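Local coordinates for heme utilization carrier protein (Escherichia coli O157:H7, PDB 6U9J), which probably binds and carries heme, or the anaerobilin formed by its anaerobic degradation, in the cytosol during heme utilization, at residues T25-V30 and L120-G126; E53-V57 and Q146-F150; H79-F84 and H95-E99; M114-I119 and K131-R136. All blocks are in the same frame, centred on the assembly; numbering follows the deposited sequence. Where two conformers were deposited one is given.

Interaction 1 (T25-V30 and L120-G126); sequences TLLEVV and LFFNKEG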
loop_
_atom_site.group_PDB
_atom_site.type_symbol
_atom_site.label_atom_id
_atom_site.label_comp_id
_atom_site.label_asym_id
_atom_site.label_seq_id
_atom_site.Cartn_x
_atom_site.Cartn_y
_atom_site.Cartn_z
ATOM N N THR A 25 -8.833 -19.330 -6.686
ATOM C CA THR A 25 -8.335 -18.319 -5.764
ATOM C C THR A 25 -6.873 -18.562 -5.410
ATOM O O THR A 25 -6.381 -19.692 -5.445
ATOM C CB THR A 25 -9.164 -18.290 -4.477
ATOM O OG1 THR A 25 -8.886 -19.461 -3.692
ATOM C CG2 THR A 25 -10.650 -18.253 -4.813
ATOM N N LEU A 26 -6.187 -17.474 -5.046
ATOM C CA LEU A 26 -4.811 -17.597 -4.574
ATOM C C LEU A 26 -4.719 -18.507 -3.355
ATOM O O LEU A 26 -3.749 -19.263 -3.211
ATOM C CB LEU A 26 -4.232 -16.220 -4.262
ATOM C CG LEU A 26 -2.805 -16.162 -3.728
ATOM C CD1 LEU A 26 -1.819 -16.666 -4.785
ATOM C CD2 LEU A 26 -2.463 -14.736 -3.314
ATOM N N LEU A 27 -5.707 -18.448 -2.458
ATOM C CA LEU A 27 -5.667 -19.336 -1.296
ATOM C C LEU A 27 -5.673 -20.804 -1.711
ATOM O O LEU A 27 -4.913 -21.612 -1.165
ATOM C CB LEU A 27 -6.837 -19.046 -0.353
ATOM C CG LEU A 27 -6.898 -19.949 0.885
ATOM C CD1 LEU A 27 -5.598 -19.882 1.691
ATOM C CD2 LEU A 27 -8.084 -19.568 1.753
ATOM N N GLU A 28 -6.530 -21.175 -2.662
ATOM C CA GLU A 28 -6.561 -22.573 -3.080
ATOM C C GLU A 28 -5.236 -22.998 -3.706
ATOM O O GLU A 28 -4.784 -24.124 -3.487
ATOM C CB GLU A 28 -7.720 -22.822 -4.045
ATOM C CG GLU A 28 -8.051 -24.302 -4.196
ATOM C CD GLU A 28 -8.594 -24.909 -2.909
ATOM O OE1 GLU A 28 -8.293 -26.092 -2.632
ATOM O OE2 GLU A 28 -9.314 -24.200 -2.171
ATOM N N VAL A 29 -4.589 -22.108 -4.460
ATOM C CA VAL A 29 -3.255 -22.411 -4.981
ATOM C C VAL A 29 -2.273 -22.616 -3.833
ATOM O O VAL A 29 -1.505 -23.583 -3.810
ATOM C CB VAL A 29 -2.780 -21.296 -5.923
ATOM C CG1 VAL A 29 -1.303 -21.498 -6.305
ATOM C CG2 VAL A 29 -3.666 -21.232 -7.153
ATOM N N VAL A 30 -2.289 -21.706 -2.859
ATOM C CA VAL A 30 -1.325 -21.790 -1.768
ATOM C C VAL A 30 -1.504 -23.085 -0.983
ATOM O O VAL A 30 -0.525 -23.694 -0.539
ATOM C CB VAL A 30 -1.441 -20.544 -0.870
ATOM C CG1 VAL A 30 -0.766 -20.786 0.462
ATOM C CG2 VAL A 30 -0.804 -19.348 -1.582
ATOM N N LEU A 120 1.409 -14.553 3.835
ATOM C CA LEU A 120 0.298 -13.993 3.078
ATOM C C LEU A 120 -0.910 -13.897 3.991
ATOM O O LEU A 120 -1.261 -14.870 4.668
ATOM C CB LEU A 120 -0.052 -14.847 1.859
ATOM C CG LEU A 120 0.621 -14.468 0.544
ATOM C CD1 LEU A 120 2.124 -14.382 0.731
ATOM C CD2 LEU A 120 0.271 -15.497 -0.516
ATOM N N PHE A 121 -1.548 -12.732 3.994
ATOM C CA PHE A 121 -2.789 -12.514 4.724
ATOM C C PHE A 121 -3.917 -12.489 3.709
ATOM O O PHE A 121 -3.865 -11.717 2.749
ATOM C CB PHE A 121 -2.751 -11.196 5.505
ATOM C CG PHE A 121 -1.649 -11.118 6.533
ATOM C CD1 PHE A 121 -0.344 -10.806 6.156
ATOM C CD2 PHE A 121 -1.914 -11.340 7.878
ATOM C CE1 PHE A 121 0.671 -10.730 7.090
ATOM C CE2 PHE A 121 -0.918 -11.259 8.819
ATOM C CZ PHE A 121 0.387 -10.958 8.434
ATOM N N PHE A 122 -4.926 -13.332 3.910
ATOM C CA PHE A 122 -6.018 -13.495 2.953
ATOM C C PHE A 122 -7.321 -12.882 3.449
ATOM O O PHE A 122 -7.653 -12.970 4.638
ATOM C CB PHE A 122 -6.283 -14.974 2.671
ATOM C CG PHE A 122 -5.173 -15.663 1.964
ATOM C CD1 PHE A 122 -4.152 -16.258 2.681
ATOM C CD2 PHE A 122 -5.149 -15.702 0.588
ATOM C CE1 PHE A 122 -3.112 -16.905 2.026
ATOM C CE2 PHE A 122 -4.117 -16.343 -0.079
ATOM C CZ PHE A 122 -3.096 -16.944 0.649
ATOM N N ASN A 123 -8.091 -12.327 2.513
ATOM C CA ASN A 123 -9.447 -11.886 2.810
ATOM C C ASN A 123 -10.423 -13.040 2.570
ATOM O O ASN A 123 -10.034 -14.153 2.208
ATOM C CB ASN A 123 -9.809 -10.640 1.992
ATOM C CG ASN A 123 -9.766 -10.875 0.489
ATOM O OD1 ASN A 123 -10.036 -11.968 -0.001
ATOM N ND2 ASN A 123 -9.427 -9.828 -0.253
ATOM N N LYS A 124 -11.712 -12.777 2.771
ATOM C CA LYS A 124 -12.700 -13.840 2.660
ATOM C C LYS A 124 -12.926 -14.311 1.230
ATOM O O LYS A 124 -13.536 -15.367 1.040
ATOM C CB LYS A 124 -14.029 -13.383 3.262
ATOM C CG LYS A 124 -14.757 -12.334 2.442
ATOM C CD LYS A 124 -15.848 -11.664 3.275
ATOM C CE LYS A 124 -16.892 -10.994 2.399
ATOM N NZ LYS A 124 -16.320 -9.901 1.566
ATOM N N GLU A 125 -12.473 -13.563 0.225
ATOM C CA GLU A 125 -12.546 -14.025 -1.154
ATOM C C GLU A 125 -11.363 -14.904 -1.528
ATOM O O GLU A 125 -11.293 -15.368 -2.671
ATOM C CB GLU A 125 -12.615 -12.837 -2.120
ATOM C CG GLU A 125 -13.539 -11.702 -1.667
ATOM C CD GLU A 125 -15.009 -11.977 -1.948
ATOM O OE1 GLU A 125 -15.824 -11.038 -1.814
ATOM O OE2 GLU A 125 -15.352 -13.125 -2.308
ATOM N N GLY A 126 -10.429 -15.126 -0.606
ATOM C CA GLY A 126 -9.273 -15.950 -0.902
ATOM C C GLY A 126 -8.160 -15.257 -1.647
ATOM O O GLY A 126 -7.277 -15.935 -2.185
#
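L27 lies across one face of the F122 ring. Its CB starts the contact, 3.8 Å from F122 CE2 and also close to the backbone O of G126. With CG anti to the backbone N (chi1 179°), the chain runs over the ring and brings CD1 almost directly above its middle, 3.9 Å from the F122 centroid and 10° off the normal, a CH-pi contact. The ring rim meets two further residues of helix 26-31: L26 CG approaches CE2 and V30 CG2 approaches CZ, both near the ring plane. L120 CD2 continues this apolar surface, 4.0 Å from L26 CD2.

One polar bond accompanies the packing. L27 N donates to G126 O at 3.0 Å, in the carbonyl plane. L27 is in the first turn of the helix, where backbone N-H groups have no partner within the helix, and T25 OG1 caps the same end by accepting from E28 N at 3.1 Å. G126 closes a type I turn begun at N123, and its positive phi suits glycine. The contact is therefore mainly hydrophobic, with the turn carbonyl satisfying a helix-start amide at the border of an apolar interface.

Interaction 2 (E53-V57 and Q146-F150); sequences EWGNV and QVSAF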
loop_
_atom_site.group_PDB
_atom_site.type_symbol
_atom_site.label_atom_id
_atom_site.label_comp_id
_atom_site.label_asym_id
_atom_site.label_seq_id
_atom_site.Cartn_x
_atom_site.Cartn_y
_atom_site.Cartn_z
ATOM N N GLU A 53 9.534 -9.080 15.868
ATOM C CA GLU A 53 10.802 -9.314 16.535
ATOM C C GLU A 53 11.923 -9.718 15.587
ATOM O O GLU A 53 13.061 -9.877 16.037
ATOM C CB GLU A 53 10.629 -10.397 17.600
ATOM C CG GLU A 53 9.557 -10.039 18.606
ATOM C CD GLU A 53 9.449 -11.047 19.724
ATOM O OE1 GLU A 53 9.546 -10.636 20.906
ATOM O OE2 GLU A 53 9.266 -12.241 19.420
ATOM N N TRP A 54 11.637 -9.860 14.291
ATOM C CA TRP A 54 12.556 -10.517 13.366
ATOM C C TRP A 54 13.585 -9.588 12.737
ATOM O O TRP A 54 14.474 -10.079 12.024
ATOM C CB TRP A 54 11.765 -11.187 12.246
ATOM C CG TRP A 54 11.012 -12.407 12.647
ATOM C CD1 TRP A 54 10.988 -13.002 13.879
ATOM C CD2 TRP A 54 10.179 -13.203 11.795
ATOM N NE1 TRP A 54 10.179 -14.114 13.845
ATOM C CE2 TRP A 54 9.671 -14.260 12.578
ATOM C CE3 TRP A 54 9.813 -13.123 10.442
ATOM C CZ2 TRP A 54 8.817 -15.235 12.053
ATOM C CZ3 TRP A 54 8.955 -14.085 9.924
ATOM C CH2 TRP A 54 8.465 -15.129 10.732
ATOM N N GLY A 55 13.493 -8.279 12.954
ATOM C CA GLY A 55 14.374 -7.360 12.247
ATOM C C GLY A 55 13.789 -6.839 10.947
ATOM O O GLY A 55 12.568 -6.729 10.812
ATOM N N ASN A 56 14.637 -6.511 9.975
ATOM C CA ASN A 56 14.137 -5.882 8.759
ATOM C C ASN A 56 13.433 -6.899 7.868
ATOM O O ASN A 56 14.041 -7.882 7.419
ATOM C CB ASN A 56 15.272 -5.200 8.005
ATOM C CG ASN A 56 15.883 -4.052 8.796
ATOM O OD1 ASN A 56 15.171 -3.193 9.320
ATOM N ND2 ASN A 56 17.210 -4.028 8.876
ATOM N N VAL A 57 12.152 -6.651 7.606
ATOM C CA VAL A 57 11.360 -7.432 6.669
ATOM C C VAL A 57 10.799 -6.481 5.615
ATOM O O VAL A 57 10.891 -5.261 5.742
ATOM C CB VAL A 57 10.231 -8.215 7.372
ATOM C CG1 VAL A 57 10.820 -9.245 8.348
ATOM C CG2 VAL A 57 9.262 -7.271 8.101
ATOM N N GLN A 146 16.614 -15.041 10.152
ATOM C CA GLN A 146 15.180 -14.845 9.938
ATOM C C GLN A 146 14.514 -16.124 9.448
ATOM O O GLN A 146 13.395 -16.445 9.871
ATOM C CB GLN A 146 14.938 -13.732 8.928
ATOM C CG GLN A 146 15.286 -12.346 9.408
ATOM C CD GLN A 146 14.536 -11.284 8.634
ATOM O OE1 GLN A 146 13.904 -11.569 7.611
ATOM N NE2 GLN A 146 14.581 -10.053 9.130
ATOM N N VAL A 147 15.174 -16.850 8.541
ATOM C CA VAL A 147 14.614 -18.112 8.070
ATOM C C VAL A 147 14.418 -19.079 9.234
ATOM O O VAL A 147 13.398 -19.767 9.320
ATOM C CB VAL A 147 15.515 -18.708 6.971
ATOM C CG1 VAL A 147 15.053 -20.115 6.608
ATOM C CG2 VAL A 147 15.517 -17.786 5.750
ATOM N N SER A 148 15.381 -19.132 10.155
ATOM C CA SER A 148 15.220 -19.994 11.320
ATOM C C SER A 148 14.013 -19.576 12.161
ATOM O O SER A 148 13.208 -20.420 12.572
ATOM C CB SER A 148 16.490 -19.967 12.165
ATOM O OG SER A 148 16.382 -20.875 13.250
ATOM N N ALA A 149 13.858 -18.272 12.399
ATOM C CA ALA A 149 12.720 -17.793 13.183
ATOM C C ALA A 149 11.398 -18.057 12.462
ATOM O O ALA A 149 10.394 -18.424 13.088
ATOM C CB ALA A 149 12.903 -16.305 13.466
ATOM N N PHE A 150 11.388 -17.891 11.139
ATOM C CA PHE A 150 10.219 -18.224 10.336
ATOM C C PHE A 150 9.852 -19.700 10.494
ATOM O O PHE A 150 8.678 -20.047 10.667
ATOM C CB PHE A 150 10.528 -17.832 8.878
ATOM C CG PHE A 150 9.490 -18.211 7.861
ATOM C CD1 PHE A 150 9.498 -19.477 7.270
ATOM C CD2 PHE A 150 8.584 -17.270 7.395
ATOM C CE1 PHE A 150 8.563 -19.801 6.302
ATOM C CE2 PHE A 150 7.653 -17.596 6.421
ATOM C CZ PHE A 150 7.646 -18.855 5.874
HETATM O O HOH W 1 9.803 -17.084 15.547
#
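Q146 reaches across to residues 54-56, at the entry to strand 56-62, and holds two carbonyls with a single amide nitrogen. In the conformer described here, one of two deposited, the chain is extended beyond CG (chi2 -157°) and NE2 donates to N56 O at 2.8 Å. The donor stands well above the N56 carbonyl plane, 58° out of it. A second, weak bond runs from Q146 NE2 to W54 O at 2.9 Å, so the two bonds bracket G55, whose positive phi lets the loop turn between them.

One helical turn on, A149 points its CB at the indole of W54. The methyl lies over one face, 3.5 Å from W54 NE1 and 3.9 Å from the centroid of the five-membered ring, a CH-pi contact placed toward the rim. A149 O accepts from a water at 2.9 Å, and the same water takes a weak hydrogen bond from W54 NE1.

F150 completes the contact beside the far end of the indole. Its CA comes within 3.6 Å of W54 CH2, and its CB within 3.9 Å of that same atom. Helix 144-157 thus packs by this side against the start of strand 56-62, while L134 also touches W54 and Q146, G135 N bonds to Q146 OE1, and F150 continues onto A117 and I119 of strand 114-122 and L106 of strand 103-111.

Interaction 3 (H79-F84 and H95-E99); sequences HRHGYF and HIKAE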
loop_
_atom_site.group_PDB
_atom_site.type_symbol
_atom_site.label_atom_id
_atom_site.label_comp_id
_atom_site.label_asym_id
_atom_site.label_seq_id
_atom_site.Cartn_x
_atom_site.Cartn_y
_atom_site.Cartn_z
ATOM N N HIS A 79 -5.594 -3.034 18.529
ATOM C CA HIS A 79 -6.937 -3.152 17.982
ATOM C C HIS A 79 -7.850 -2.089 18.587
ATOM O O HIS A 79 -7.835 -1.875 19.803
ATOM C CB HIS A 79 -7.515 -4.542 18.252
ATOM C CG HIS A 79 -6.786 -5.650 17.549
ATOM N ND1 HIS A 79 -7.109 -6.058 16.277
ATOM C CD2 HIS A 79 -5.786 -6.459 17.969
ATOM C CE1 HIS A 79 -6.314 -7.058 15.925
ATOM N NE2 HIS A 79 -5.499 -7.314 16.930
ATOM N N ARG A 80 -8.653 -1.442 17.742
ATOM C CA ARG A 80 -9.647 -0.465 18.207
ATOM C C ARG A 80 -10.745 -0.354 17.160
ATOM O O ARG A 80 -10.465 -0.030 16.000
ATOM C CB ARG A 80 -8.987 0.890 18.461
ATOM C CG ARG A 80 -9.808 1.847 19.341
ATOM C CD ARG A 80 -9.206 3.245 19.275
ATOM N NE ARG A 80 -10.104 4.254 19.829
ATOM C CZ ARG A 80 -10.035 4.707 21.074
ATOM N NH1 ARG A 80 -9.103 4.241 21.894
ATOM N NH2 ARG A 80 -10.897 5.633 21.491
ATOM N N HIS A 81 -11.990 -0.642 17.557
ATOM C CA HIS A 81 -13.161 -0.457 16.696
ATOM C C HIS A 81 -13.035 -1.194 15.366
ATOM O O HIS A 81 -13.436 -0.688 14.313
ATOM C CB HIS A 81 -13.428 1.027 16.443
ATOM C CG HIS A 81 -13.922 1.763 17.645
ATOM N ND1 HIS A 81 -14.940 1.284 18.440
ATOM C CD2 HIS A 81 -13.547 2.947 18.183
ATOM C CE1 HIS A 81 -15.163 2.136 19.424
ATOM N NE2 HIS A 81 -14.333 3.153 19.291
ATOM N N GLY A 82 -12.483 -2.404 15.409
ATOM C CA GLY A 82 -12.376 -3.228 14.227
ATOM C C GLY A 82 -11.123 -3.026 13.403
ATOM O O GLY A 82 -10.858 -3.838 12.505
ATOM N N TYR A 83 -10.347 -1.981 13.661
ATOM C CA TYR A 83 -9.082 -1.777 12.964
ATOM C C TYR A 83 -7.925 -2.272 13.816
ATOM O O TYR A 83 -7.941 -2.173 15.046
ATOM C CB TYR A 83 -8.857 -0.291 12.659
ATOM C CG TYR A 83 -9.622 0.257 11.480
ATOM C CD1 TYR A 83 -9.329 -0.145 10.186
ATOM C CD2 TYR A 83 -10.630 1.192 11.665
ATOM C CE1 TYR A 83 -10.027 0.370 9.105
ATOM C CE2 TYR A 83 -11.333 1.709 10.596
ATOM C CZ TYR A 83 -11.027 1.294 9.319
ATOM O OH TYR A 83 -11.726 1.807 8.250
ATOM N N PHE A 84 -6.896 -2.782 13.148
ATOM C CA PHE A 84 -5.592 -2.958 13.764
ATOM C C PHE A 84 -4.734 -1.760 13.365
ATOM O O PHE A 84 -4.411 -1.581 12.185
ATOM C CB PHE A 84 -4.970 -4.279 13.330
ATOM C CG PHE A 84 -3.691 -4.596 14.015
ATOM C CD1 PHE A 84 -3.649 -4.872 15.369
ATOM C CD2 PHE A 84 -2.502 -4.658 13.284
ATOM C CE1 PHE A 84 -2.450 -5.182 15.995
ATOM C CE2 PHE A 84 -1.306 -4.967 13.903
ATOM C CZ PHE A 84 -1.268 -5.242 15.247
ATOM N N HIS A 95 -3.377 1.191 8.972
ATOM C CA HIS A 95 -4.351 0.352 9.653
ATOM C C HIS A 95 -4.760 -0.809 8.763
ATOM O O HIS A 95 -4.778 -0.697 7.535
ATOM C CB HIS A 95 -5.598 1.149 10.056
ATOM C CG HIS A 95 -5.331 2.598 10.295
ATOM N ND1 HIS A 95 -4.865 3.089 11.496
ATOM C CD2 HIS A 95 -5.420 3.659 9.462
ATOM C CE1 HIS A 95 -4.703 4.396 11.399
ATOM N NE2 HIS A 95 -5.028 4.765 10.174
ATOM N N ILE A 96 -5.106 -1.919 9.410
ATOM C CA ILE A 96 -5.505 -3.148 8.734
ATOM C C ILE A 96 -6.860 -3.572 9.287
ATOM O O ILE A 96 -7.056 -3.593 10.502
ATOM C CB ILE A 96 -4.483 -4.284 8.932
ATOM C CG1 ILE A 96 -3.130 -3.900 8.328
ATOM C CG2 ILE A 96 -4.990 -5.576 8.284
ATOM C CD1 ILE A 96 -1.992 -4.760 8.836
ATOM N N LYS A 97 -7.780 -3.915 8.388
ATOM C CA LYS A 97 -9.054 -4.493 8.835
ATOM C C LYS A 97 -8.786 -5.968 9.135
ATOM O O LYS A 97 -9.118 -6.873 8.365
ATOM C CB LYS A 97 -10.141 -4.304 7.785
ATOM C CG LYS A 97 -10.532 -2.854 7.571
ATOM C CD LYS A 97 -11.578 -2.706 6.479
ATOM C CE LYS A 97 -11.814 -1.233 6.178
ATOM N NZ LYS A 97 -12.635 -1.040 4.947
ATOM N N ALA A 98 -8.160 -6.208 10.288
ATOM C CA ALA A 98 -7.663 -7.545 10.604
ATOM C C ALA A 98 -8.775 -8.561 10.818
ATOM O O ALA A 98 -8.541 -9.758 10.648
ATOM C CB ALA A 98 -6.769 -7.500 11.839
ATOM N N GLU A 99 -9.980 -8.132 11.205
ATOM C CA GLU A 99 -11.054 -9.111 11.284
ATOM C C GLU A 99 -11.567 -9.538 9.925
ATOM O O GLU A 99 -12.341 -10.504 9.845
ATOM C CB GLU A 99 -12.219 -8.551 12.103
ATOM C CG GLU A 99 -11.771 -7.892 13.379
ATOM C CD GLU A 99 -10.978 -8.820 14.269
ATOM O OE1 GLU A 99 -10.019 -8.343 14.912
ATOM O OE2 GLU A 99 -11.323 -10.021 14.342
HETATM O O HOH W 2 -9.035 -5.839 14.140
HETATM O O HOH W 3 -11.371 -5.693 10.680
#
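A98 sets its CB at the edge of the H79 imidazole, near the ring plane and 4.1 Å from CE1, while F84 CD1 sits over the middle of one face, 3.4 Å above the plane. A water lies at the same ring's edge, in plane and 2.9 Å from H79 ND1; it donates to E99 OE1 and, weakly, to G82 O. A second water joins the same two residues more firmly, donating to G82 O at 2.7 Å and accepting from E99 N. On its other nitrogen, H79 NE2 is hydrogen-bonded to D45. The Y83 ring has I96 O near its plane at the edge, and the K97 chain runs alongside it in the same direction, with CG 3.6 Å from Y83 CE1 and CE near the hydroxyl. That extended lysine carries NZ on to A64 O of the second subunit.

F84 and I96 form an antiparallel hydrogen-bonded pair: F84 N donates to I96 O at 2.8 Å, nearly straight at 173°, and I96 N returns the bond to F84 O at 2.9 Å. F84 CB also touches A98 CB at 4.0 Å. A chi1 of -175° swings the F84 ring opposite its own backbone N, toward F44 and W48, which it meets edge-to-face.

After I96 the chain leaves the strand through an inverse gamma turn centred on K97. Together with the type I' turn R80-Y83, the arrangement is that of a three-stranded antiparallel meander, whose edge strand 92-96 continues the sheet into the second subunit.

Interaction 4 (M114-I119 and K131-R136); sequences MDTASI and KIFLGR. With PO4 (phosphate ion), chain E.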
loop_
_atom_site.group_PDB
_atom_site.type_symbol
_atom_site.label_atom_id
_atom_site.label_comp_id
_atom_site.label_asym_id
_atom_site.label_seq_id
_atom_site.Cartn_x
_atom_site.Cartn_y
_atom_site.Cartn_z
ATOM N N MET A 114 15.105 -17.992 -6.975
ATOM C CA MET A 114 15.435 -17.350 -5.714
ATOM C C MET A 114 14.648 -18.038 -4.598
ATOM O O MET A 114 13.422 -18.134 -4.681
ATOM C CB MET A 114 15.074 -15.871 -5.796
ATOM C CG MET A 114 15.902 -14.928 -4.984
ATOM S SD MET A 114 15.745 -13.321 -5.781
ATOM C CE MET A 114 13.961 -13.191 -5.894
ATOM N N ASP A 115 15.343 -18.519 -3.564
ATOM C CA ASP A 115 14.639 -18.939 -2.353
ATOM C C ASP A 115 13.861 -17.754 -1.791
ATOM O O ASP A 115 14.393 -16.646 -1.690
ATOM C CB ASP A 115 15.618 -19.444 -1.286
ATOM C CG ASP A 115 15.988 -20.919 -1.439
ATOM O OD1 ASP A 115 15.556 -21.570 -2.413
ATOM O OD2 ASP A 115 16.723 -21.413 -0.553
ATOM N N THR A 116 12.599 -17.987 -1.423
ATOM C CA THR A 116 11.749 -16.956 -0.829
ATOM C C THR A 116 10.988 -17.538 0.344
ATOM O O THR A 116 10.682 -18.730 0.379
ATOM C CB THR A 116 10.704 -16.385 -1.798
ATOM O OG1 THR A 116 9.707 -17.381 -2.058
ATOM C CG2 THR A 116 11.335 -15.884 -3.102
ATOM N N ALA A 117 10.645 -16.676 1.297
ATOM C CA ALA A 117 9.860 -17.078 2.450
ATOM C C ALA A 117 8.912 -15.932 2.733
ATOM O O ALA A 117 9.362 -14.794 2.882
ATOM C CB ALA A 117 10.735 -17.361 3.674
ATOM N N SER A 118 7.618 -16.219 2.730
ATOM C CA SER A 118 6.632 -15.153 2.791
ATOM C C SER A 118 5.487 -15.517 3.719
ATOM O O SER A 118 5.212 -16.688 3.994
ATOM C CB SER A 118 6.069 -14.846 1.395
ATOM O OG SER A 118 5.393 -15.964 0.861
ATOM N N ILE A 119 4.814 -14.471 4.204
ATOM C CA ILE A 119 3.564 -14.586 4.949
ATOM C C ILE A 119 2.494 -13.858 4.157
ATOM O O ILE A 119 2.668 -12.684 3.825
ATOM C CB ILE A 119 3.701 -13.996 6.354
ATOM C CG1 ILE A 119 4.820 -14.704 7.098
ATOM C CG2 ILE A 119 2.367 -14.068 7.131
ATOM C CD1 ILE A 119 5.234 -14.016 8.358
ATOM N N LYS A 131 1.184 -8.804 2.196
ATOM C CA LYS A 131 2.254 -9.793 2.160
ATOM C C LYS A 131 3.443 -9.280 2.956
ATOM O O LYS A 131 3.733 -8.081 2.950
ATOM C CB LYS A 131 2.706 -10.097 0.712
ATOM C CG LYS A 131 1.613 -10.674 -0.182
ATOM C CD LYS A 131 2.174 -11.124 -1.528
ATOM C CE LYS A 131 1.078 -11.639 -2.444
ATOM N NZ LYS A 131 1.673 -12.213 -3.698
ATOM N N ILE A 132 4.125 -10.179 3.656
ATOM C CA ILE A 132 5.407 -9.879 4.289
ATOM C C ILE A 132 6.428 -10.872 3.764
ATOM O O ILE A 132 6.182 -12.081 3.789
ATOM C CB ILE A 132 5.331 -9.955 5.821
ATOM C CG1 ILE A 132 4.306 -8.953 6.360
ATOM C CG2 ILE A 132 6.700 -9.676 6.435
ATOM C CD1 ILE A 132 4.022 -9.150 7.835
ATOM N N PHE A 133 7.573 -10.366 3.301
ATOM C CA PHE A 133 8.663 -11.186 2.787
ATOM C C PHE A 133 9.881 -11.062 3.688
ATOM O O PHE A 133 10.191 -9.976 4.170
ATOM C CB PHE A 133 9.053 -10.754 1.367
ATOM C CG PHE A 133 8.016 -11.056 0.342
ATOM C CD1 PHE A 133 7.006 -10.147 0.070
ATOM C CD2 PHE A 133 8.057 -12.250 -0.370
ATOM C CE1 PHE A 133 6.040 -10.428 -0.885
ATOM C CE2 PHE A 133 7.093 -12.539 -1.331
ATOM C CZ PHE A 133 6.084 -11.628 -1.586
ATOM N N LEU A 134 10.617 -12.159 3.862
ATOM C CA LEU A 134 11.818 -12.089 4.681
ATOM C C LEU A 134 12.877 -11.221 4.019
ATOM O O LEU A 134 12.922 -11.086 2.793
ATOM C CB LEU A 134 12.395 -13.477 4.920
ATOM C CG LEU A 134 11.677 -14.357 5.922
ATOM C CD1 LEU A 134 12.588 -15.511 6.329
ATOM C CD2 LEU A 134 11.251 -13.567 7.140
ATOM N N GLY A 135 13.746 -10.637 4.858
ATOM C CA GLY A 135 14.794 -9.757 4.375
ATOM C C GLY A 135 15.974 -10.491 3.759
ATOM O O GLY A 135 16.120 -11.709 3.842
ATOM N N ARG A 136 16.844 -9.712 3.124
ATOM C CA ARG A 136 17.959 -10.264 2.368
ATOM C C ARG A 136 19.236 -9.507 2.692
ATOM O O ARG A 136 19.210 -8.408 3.258
ATOM C CB ARG A 136 17.686 -10.219 0.861
ATOM C CG ARG A 136 16.557 -11.147 0.431
ATOM C CD ARG A 136 16.342 -11.154 -1.066
ATOM N NE ARG A 136 15.160 -11.936 -1.404
ATOM C CZ ARG A 136 15.179 -13.226 -1.725
ATOM N NH1 ARG A 136 14.040 -13.854 -1.998
ATOM N NH2 ARG A 136 16.331 -13.892 -1.764
HETATM P P PO4 E . 15.439 -6.167 3.139
HETATM O O1 PO4 E . 14.129 -6.052 3.900
HETATM O O2 PO4 E . 15.744 -4.853 2.455
HETATM O O3 PO4 E . 16.557 -6.514 4.098
HETATM O O4 PO4 E . 15.343 -7.249 2.088
#
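R136 grips the backbone of D115 with its guanidinium: NH1 donates to D115 O at 2.8 Å, tilted 22° from the carbonyl plane, and NH2 adds a weak bond to the same oxygen. M114 covers one face of the guanidinium; its SD stands 4.0 Å above the plane toward the rim, and its CG reaches NH2 at 3.4 Å. R136 reaches the D115 carbonyl because its chain is extended from CG to NE, and its NH2 has a further partner in R140 O.

Deeper in, the backbones pair. L134 N donates to A117 O at 3.1 Å, and I119 with I132 exchanges two bonds, I119 N to I132 O at 2.8 Å and the return from I132 N to I119 O at 2.9 Å. Between them S118 and F133 form a non-hydrogen-bonded pair, with S118 CB 3.7 Å from F133 CE2. A117 CB meets L134 CD1 at 3.7 Å; V147 of helix 144-157 also touches L134, and helix 44-51 packs on I119.

Beyond the strand G135 pairs through its backbone with L143, while R136 N makes two weak bonds to a phosphate, probably from the crystallisation liquor, that also binds S71 OG. The whole is an antiparallel beta hairpin, strands 114-122 and 128-133, at the centre of the six-stranded sheet of this ChuX/HutX-family protein.

Interactions 1 and 4 share strand 114-122 and touch where F121 packs on I132: one seats helix 26-31 on the far end of the strand, the other pairs the strand with its hairpin partner. Interactions 2 and 4 also meet, about 10 Å between centres, through L134 and G135, so interaction 2 continues the packing of helix 144-157 against the hairpin. Interaction 3 stands apart, about 18 Å from the chain's centre, in the smaller sheet at the dimer interface. Interaction 1 is buried and mostly apolar; 2 rests on side-chain-to-carbonyl bonds and indole packing, 4 chiefly on backbone pairing, with an arginine-carbonyl bond at its end; 3 combines a strand pair and a buried F84-A98 contact with water bridges at an exposed turn.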